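Local structure of HTH-type transcriptional regulator AscG (Escherichia coli, 3BRQ) at residues Cys78-Ile83 against Phe268-Gly273; Tyr72-Arg77 against His100-Met105. The protein represses transcription of the cryptic asc operon of Escherichia coli by sequence-specific binding to DNA. One frame throughout, in Å; residues are numbered along the deposited sequence.

Contact 1. Residues Cys78-Ile83 against Phe268-Gly273; sequences CDAIMI and FMLDGG
Leu270 and Asp79 mark the nearest approach of the two backbones, 7.4 Å between their CA atoms, where the last turn of helix 255-270 passes Asp79 and Ala80. No hydrogen bond joins the segments, and the contact rests on one leucine. Both methyl groups of Leu270 point at Asp79 and Ala80. CD2 alone lies against the backbone, 3.5 Å from Asp79 O, and is 3.9 Å from Asp79 CB. CD1 lies 4.0 Å from both Asp79 CB and Ala80 CB, so the fork straddles the two residues. Ala80 meets the leucine with its one methyl, Asp79 with its CB and its carbonyl oxygen. The Leu270 CG stands anti to its own carbonyl carbon (chi1 -64°), and this brings the isopropyl fork onto Asp79 and Ala80. Replacing Leu270 by alanine removes both methyls and would probably leave a gap beside Ala80 CB and Asp79 CB. In the parallel sheet of this LacI-family, periplasmic-binding-protein-like fold, strand 80-84 lies between strands 21-27 and 104-107, and helix 255-270 packs against it. Leu266 of that helix also touches Ala80. The Asp79 carboxylate turns away from the leucine, and OD2 accepts a hydrogen bond from Thr21 N. Beyond Leu270 the helix ends in a Schellman motif: Gly273 N to Phe268 O (2.9 Å) and Gly272 N to Met269 O (3.0 Å). Gly272 has positive phi (108°), where any side chain would collide with the carbonyl oxygen of Asp271. Phe268 O also accepts from Asp271 N, and its two donors come from opposite faces of the carbonyl plane. The Phe268 ring folds back over this turn, with Gly273 CA 3.4 Å above the centre of one face. Asp271 forms a salt bridge with Arg52.

Contact 2. Residues Tyr72-Arg77 against His100-Met105; sequences YLLDLR and HSQPIM
Leu74 reaches from the last turn of helix 63-75 to His100 and Gln102, and its two methyl groups divide the work. The first interaction is a CH-pi contact. CD1 sits over one face of the His100 imidazole, 3.8 Å from the ring centroid and 28° off the ring normal. It leans toward the ND1-CE1 side, with ND1 at 3.5 Å from CD1. The second is van der Waals packing. CD2 meets the end of the Gln102 side chain, which comes from the opposite direction, and lies 3.8 Å from Gln102 NE2. The Gln102 chain bends at chi2 (87°), which turns its amide toward the helix end. The third is polar and passes through water. One water accepts from Gln102 NE2 at 3.0 Å and donates to Leu74 O at 3.3 Å. Leu74 O also takes a backbone bond from Arg77 N, so this carbonyl serves both the helix end and the bridge. Ile81 of strand 80-84 touches Leu74 as well. On another side of the helix the Tyr72 hydroxyl bonds to Thr21 of the second subunit. Arg77, with positive phi (62°), is the C-prime residue of a Schellman motif, with Cys78 N bonded to Leu73 O. Helix 63-75 makes the beta-alpha-beta crossover from strand 53-60 to strand 80-84, and Leu74 packs it onto the loop that leads into strand 104-107, as in the parallel alpha/beta fold of LacI-family, periplasmic-binding-protein-like domains.

The centres of contacts 1 and 2 lie about 9 Å apart, on the same side of the chain's centre. Their segments alternate along the chain: 72-77, 78-83, 100-105, then 268-273. Helix 63-75 runs almost directly into strand 80-84. Strands 80-84 and 104-107 are parallel neighbours in one sheet. Probable hydrogen bonds join them, from Met105 N to Ile81 O and from Ile83 N to Met105 O, each 2.8 Å. Contact 1 ties the much later helix 255-270 to this sheet, and contact 2 joins helix 63-75 to the loop leading into strand 104-107. The two helices cover opposite faces of the sheet, Ala80 touching one and Ile81 the other, so the late helix completes the N-terminal subdomain.

Contact 1. Residues Cys78-Ile83 against Phe268-Gly273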
loop_
_atom_site.group_PDB
_atom_site.type_symbol
_atom_site.label_atom_id
_atom_site.label_comp_id
_atom_site.label_asym_id
_atom_site.label_seq_id
_atom_site.Cartn_x
_atom_site.Cartn_y
_atom_site.Cartn_z
ATOM N N CYS B 78 -16.237 -9.271 19.679
ATOM C CA CYS B 78 -15.412 -8.066 19.818
ATOM C C CYS B 78 -15.995 -7.129 20.869
ATOM O O CYS B 78 -17.200 -6.876 20.902
ATOM C CB CYS B 78 -15.256 -7.321 18.494
ATOM S SG CYS B 78 -14.262 -8.263 17.355
ATOM N N ASP B 79 -15.119 -6.599 21.710
ATOM C CA ASP B 79 -15.507 -5.735 22.837
ATOM C C ASP B 79 -15.660 -4.254 22.440
ATOM O O ASP B 79 -16.413 -3.532 23.062
ATOM C CB ASP B 79 -14.481 -5.907 23.954
ATOM C CG ASP B 79 -14.322 -7.381 24.368
ATOM O OD1 ASP B 79 -15.160 -7.834 25.155
ATOM O OD2 ASP B 79 -13.423 -8.098 23.859
ATOM N N ALA B 80 -14.947 -3.833 21.387
ATOM C CA ALA B 80 -15.032 -2.493 20.809
ATOM C C ALA B 80 -14.832 -2.568 19.297
ATOM O O ALA B 80 -14.088 -3.446 18.798
ATOM C CB ALA B 80 -13.950 -1.610 21.392
ATOM N N ILE B 81 -15.432 -1.614 18.567
ATOM C CA ILE B 81 -15.275 -1.607 17.099
ATOM C C ILE B 81 -14.727 -0.263 16.590
ATOM O O ILE B 81 -15.160 0.810 17.039
ATOM C CB ILE B 81 -16.629 -1.934 16.417
ATOM C CG1 ILE B 81 -17.212 -3.242 16.976
ATOM C CG2 ILE B 81 -16.515 -2.006 14.838
ATOM C CD1 ILE B 81 -16.507 -4.456 16.351
HETATM N N MSE B 82 -13.776 -0.307 15.668
HETATM C CA MSE B 82 -13.421 0.898 14.887
HETATM C C MSE B 82 -13.964 0.677 13.491
HETATM O O MSE B 82 -13.540 -0.257 12.822
HETATM C CB MSE B 82 -11.906 1.107 14.785
HETATM C CG MSE B 82 -11.544 2.407 13.942
HETATM SE SE MSE B 82 -9.816 2.330 13.095
HETATM C CE MSE B 82 -10.323 1.070 11.639
ATOM N N ILE B 83 -14.896 1.532 13.037
ATOM C CA ILE B 83 -15.375 1.405 11.646
ATOM C C ILE B 83 -14.682 2.468 10.764
ATOM O O ILE B 83 -14.661 3.630 11.107
ATOM C CB ILE B 83 -16.930 1.408 11.556
ATOM C CG1 ILE B 83 -17.449 1.561 10.119
ATOM C CG2 ILE B 83 -17.540 2.537 12.343
ATOM C CD1 ILE B 83 -17.320 0.254 9.296
ATOM N N PHE B 268 -9.253 2.883 26.059
ATOM C CA PHE B 268 -9.717 3.685 27.208
ATOM C C PHE B 268 -11.143 3.286 27.636
ATOM O O PHE B 268 -11.375 2.998 28.822
ATOM C CB PHE B 268 -9.594 5.206 26.930
ATOM C CG PHE B 268 -9.852 6.086 28.152
ATOM C CD1 PHE B 268 -9.387 5.718 29.413
ATOM C CD2 PHE B 268 -10.599 7.260 28.033
ATOM C CE1 PHE B 268 -9.636 6.521 30.562
ATOM C CE2 PHE B 268 -10.852 8.073 29.163
ATOM C CZ PHE B 268 -10.357 7.697 30.426
HETATM N N MSE B 269 -12.086 3.235 26.686
HETATM C CA MSE B 269 -13.507 2.869 26.998
HETATM C C MSE B 269 -13.618 1.486 27.680
HETATM O O MSE B 269 -14.307 1.310 28.691
HETATM C CB MSE B 269 -14.377 2.840 25.730
HETATM C CG MSE B 269 -14.483 4.119 24.959
HETATM SE SE MSE B 269 -14.768 5.613 26.101
HETATM C CE MSE B 269 -13.780 6.909 24.993
ATOM N N LEU B 270 -12.887 0.526 27.126
ATOM C CA LEU B 270 -12.813 -0.826 27.677
ATOM C C LEU B 270 -12.238 -0.871 29.082
ATOM O O LEU B 270 -12.530 -1.827 29.825
ATOM C CB LEU B 270 -12.015 -1.738 26.752
ATOM C CG LEU B 270 -12.665 -1.947 25.367
ATOM C CD1 LEU B 270 -11.877 -2.979 24.561
ATOM C CD2 LEU B 270 -14.111 -2.362 25.461
ATOM N N ASP B 271 -11.441 0.144 29.452
ATOM C CA ASP B 271 -10.884 0.272 30.825
ATOM C C ASP B 271 -11.733 1.141 31.738
ATOM O O ASP B 271 -11.335 1.459 32.849
ATOM C CB ASP B 271 -9.468 0.863 30.796
ATOM C CG ASP B 271 -8.424 -0.116 30.250
ATOM O OD1 ASP B 271 -8.687 -1.349 30.218
ATOM O OD2 ASP B 271 -7.337 0.358 29.837
ATOM N N GLY B 272 -12.879 1.587 31.274
ATOM C CA GLY B 272 -13.764 2.321 32.159
ATOM C C GLY B 272 -13.808 3.794 31.829
ATOM O O GLY B 272 -14.489 4.547 32.501
ATOM N N GLY B 273 -13.134 4.187 30.745
ATOM C CA GLY B 273 -13.093 5.569 30.307
ATOM C C GLY B 273 -14.427 6.032 29.799
ATOM O O GLY B 273 -15.372 5.243 29.715
#

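Contact 2. Residues Tyr72-Arg77 against His100-Met105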
loop_
_atom_site.group_PDB
_atom_site.type_symbol
_atom_site.label_atom_id
_atom_site.label_comp_id
_atom_site.label_asym_id
_atom_site.label_seq_id
_atom_site.Cartn_x
_atom_site.Cartn_y
_atom_site.Cartn_z
ATOM N N TYR B 72 -21.225 -8.753 12.377
ATOM C CA TYR B 72 -20.411 -9.950 12.369
ATOM C C TYR B 72 -19.407 -9.887 13.501
ATOM O O TYR B 72 -19.314 -10.819 14.286
ATOM C CB TYR B 72 -19.710 -10.125 11.023
ATOM C CG TYR B 72 -18.806 -11.343 10.917
ATOM C CD1 TYR B 72 -19.314 -12.643 11.089
ATOM C CD2 TYR B 72 -17.450 -11.202 10.658
ATOM C CE1 TYR B 72 -18.479 -13.771 10.993
ATOM C CE2 TYR B 72 -16.603 -12.343 10.558
ATOM C CZ TYR B 72 -17.138 -13.618 10.728
ATOM O OH TYR B 72 -16.313 -14.753 10.650
ATOM N N LEU B 73 -18.642 -8.812 13.590
ATOM C CA LEU B 73 -17.605 -8.729 14.629
ATOM C C LEU B 73 -18.128 -8.752 16.043
ATOM O O LEU B 73 -17.532 -9.381 16.906
ATOM C CB LEU B 73 -16.669 -7.525 14.437
ATOM C CG LEU B 73 -15.660 -7.547 13.288
ATOM C CD1 LEU B 73 -14.892 -6.243 13.295
ATOM C CD2 LEU B 73 -14.675 -8.758 13.359
ATOM N N LEU B 74 -19.242 -8.089 16.272
ATOM C CA LEU B 74 -19.907 -8.179 17.564
ATOM C C LEU B 74 -20.344 -9.612 17.947
ATOM O O LEU B 74 -20.187 -10.043 19.114
ATOM C CB LEU B 74 -21.109 -7.244 17.561
ATOM C CG LEU B 74 -20.616 -5.825 17.410
ATOM C CD1 LEU B 74 -21.829 -4.874 17.487
ATOM C CD2 LEU B 74 -19.545 -5.509 18.523
ATOM N N ASP B 75 -20.819 -10.363 16.943
ATOM C CA ASP B 75 -21.284 -11.714 17.145
ATOM C C ASP B 75 -20.051 -12.609 17.319
ATOM O O ASP B 75 -20.180 -13.789 17.675
ATOM C CB ASP B 75 -22.053 -12.173 15.919
ATOM C CG ASP B 75 -23.387 -11.467 15.767
ATOM O OD1 ASP B 75 -23.785 -10.770 16.696
ATOM O OD2 ASP B 75 -24.039 -11.615 14.730
ATOM N N LEU B 76 -18.870 -12.084 17.030
ATOM C CA LEU B 76 -17.656 -12.823 17.401
ATOM C C LEU B 76 -17.201 -12.358 18.789
ATOM O O LEU B 76 -16.169 -12.797 19.284
ATOM C CB LEU B 76 -16.567 -12.641 16.357
ATOM C CG LEU B 76 -16.955 -13.127 14.958
ATOM C CD1 LEU B 76 -15.810 -12.814 13.997
ATOM C CD2 LEU B 76 -17.292 -14.615 14.986
ATOM N N ARG B 77 -18.010 -11.515 19.424
ATOM C CA ARG B 77 -17.680 -10.939 20.731
ATOM C C ARG B 77 -16.425 -10.065 20.727
ATOM O O ARG B 77 -15.647 -10.094 21.679
ATOM C CB ARG B 77 -17.560 -12.001 21.851
ATOM C CG ARG B 77 -18.186 -11.542 23.183
ATOM C CD ARG B 77 -17.686 -12.342 24.408
ATOM N NE ARG B 77 -17.827 -13.785 24.252
ATOM C CZ ARG B 77 -18.201 -14.624 25.231
ATOM N NH1 ARG B 77 -18.512 -14.161 26.448
ATOM N NH2 ARG B 77 -18.276 -15.933 24.988
ATOM N N HIS B 100 -26.222 -0.056 19.913
ATOM C CA HIS B 100 -25.302 -1.019 20.508
ATOM C C HIS B 100 -24.671 -0.510 21.758
ATOM O O HIS B 100 -24.387 0.674 21.882
ATOM C CB HIS B 100 -24.175 -1.411 19.558
ATOM C CG HIS B 100 -24.640 -2.093 18.309
ATOM N ND1 HIS B 100 -24.914 -3.442 18.259
ATOM C CD2 HIS B 100 -24.858 -1.613 17.060
ATOM C CE1 HIS B 100 -25.262 -3.768 17.024
ATOM N NE2 HIS B 100 -25.267 -2.671 16.284
ATOM N N SER B 101 -24.370 -1.443 22.655
ATOM C CA SER B 101 -23.804 -1.096 23.933
ATOM C C SER B 101 -22.270 -0.995 23.890
ATOM O O SER B 101 -21.657 -0.216 24.642
ATOM C CB SER B 101 -24.251 -2.133 24.944
ATOM O OG SER B 101 -24.213 -1.556 26.214
ATOM N N GLN B 102 -21.655 -1.802 23.030
ATOM C CA GLN B 102 -20.185 -1.865 22.931
ATOM C C GLN B 102 -19.661 -0.526 22.387
ATOM O O GLN B 102 -20.334 0.131 21.593
ATOM C CB GLN B 102 -19.739 -3.014 21.998
ATOM C CG GLN B 102 -20.149 -4.418 22.387
ATOM C CD GLN B 102 -21.534 -4.801 21.856
ATOM O OE1 GLN B 102 -22.423 -3.946 21.717
ATOM N NE2 GLN B 102 -21.726 -6.093 21.567
ATOM N N PRO B 103 -18.460 -0.117 22.802
ATOM C CA PRO B 103 -17.852 1.087 22.283
ATOM C C PRO B 103 -17.597 0.941 20.770
ATOM O O PRO B 103 -16.866 0.031 20.365
ATOM C CB PRO B 103 -16.511 1.133 23.024
ATOM C CG PRO B 103 -16.758 0.341 24.242
ATOM C CD PRO B 103 -17.560 -0.789 23.753
ATOM N N ILE B 104 -18.221 1.802 19.972
ATOM C CA ILE B 104 -18.019 1.833 18.501
ATOM C C ILE B 104 -17.538 3.215 18.101
ATOM O O ILE B 104 -18.161 4.228 18.461
ATOM C CB ILE B 104 -19.287 1.468 17.678
ATOM C CG1 ILE B 104 -19.769 0.077 18.063
ATOM C CG2 ILE B 104 -18.998 1.541 16.120
ATOM C CD1 ILE B 104 -21.129 -0.274 17.527
HETATM N N MSE B 105 -16.412 3.282 17.403
HETATM C CA MSE B 105 -15.933 4.573 16.943
HETATM C C MSE B 105 -15.701 4.577 15.439
HETATM O O MSE B 105 -15.392 3.519 14.876
HETATM C CB MSE B 105 -14.659 4.956 17.711
HETATM C CG MSE B 105 -15.041 5.444 19.150
HETATM SE SE MSE B 105 -13.565 6.140 20.154
HETATM C CE MSE B 105 -13.224 7.809 19.287
HETATM O O HOH W 1 -19.445 -8.046 21.606
#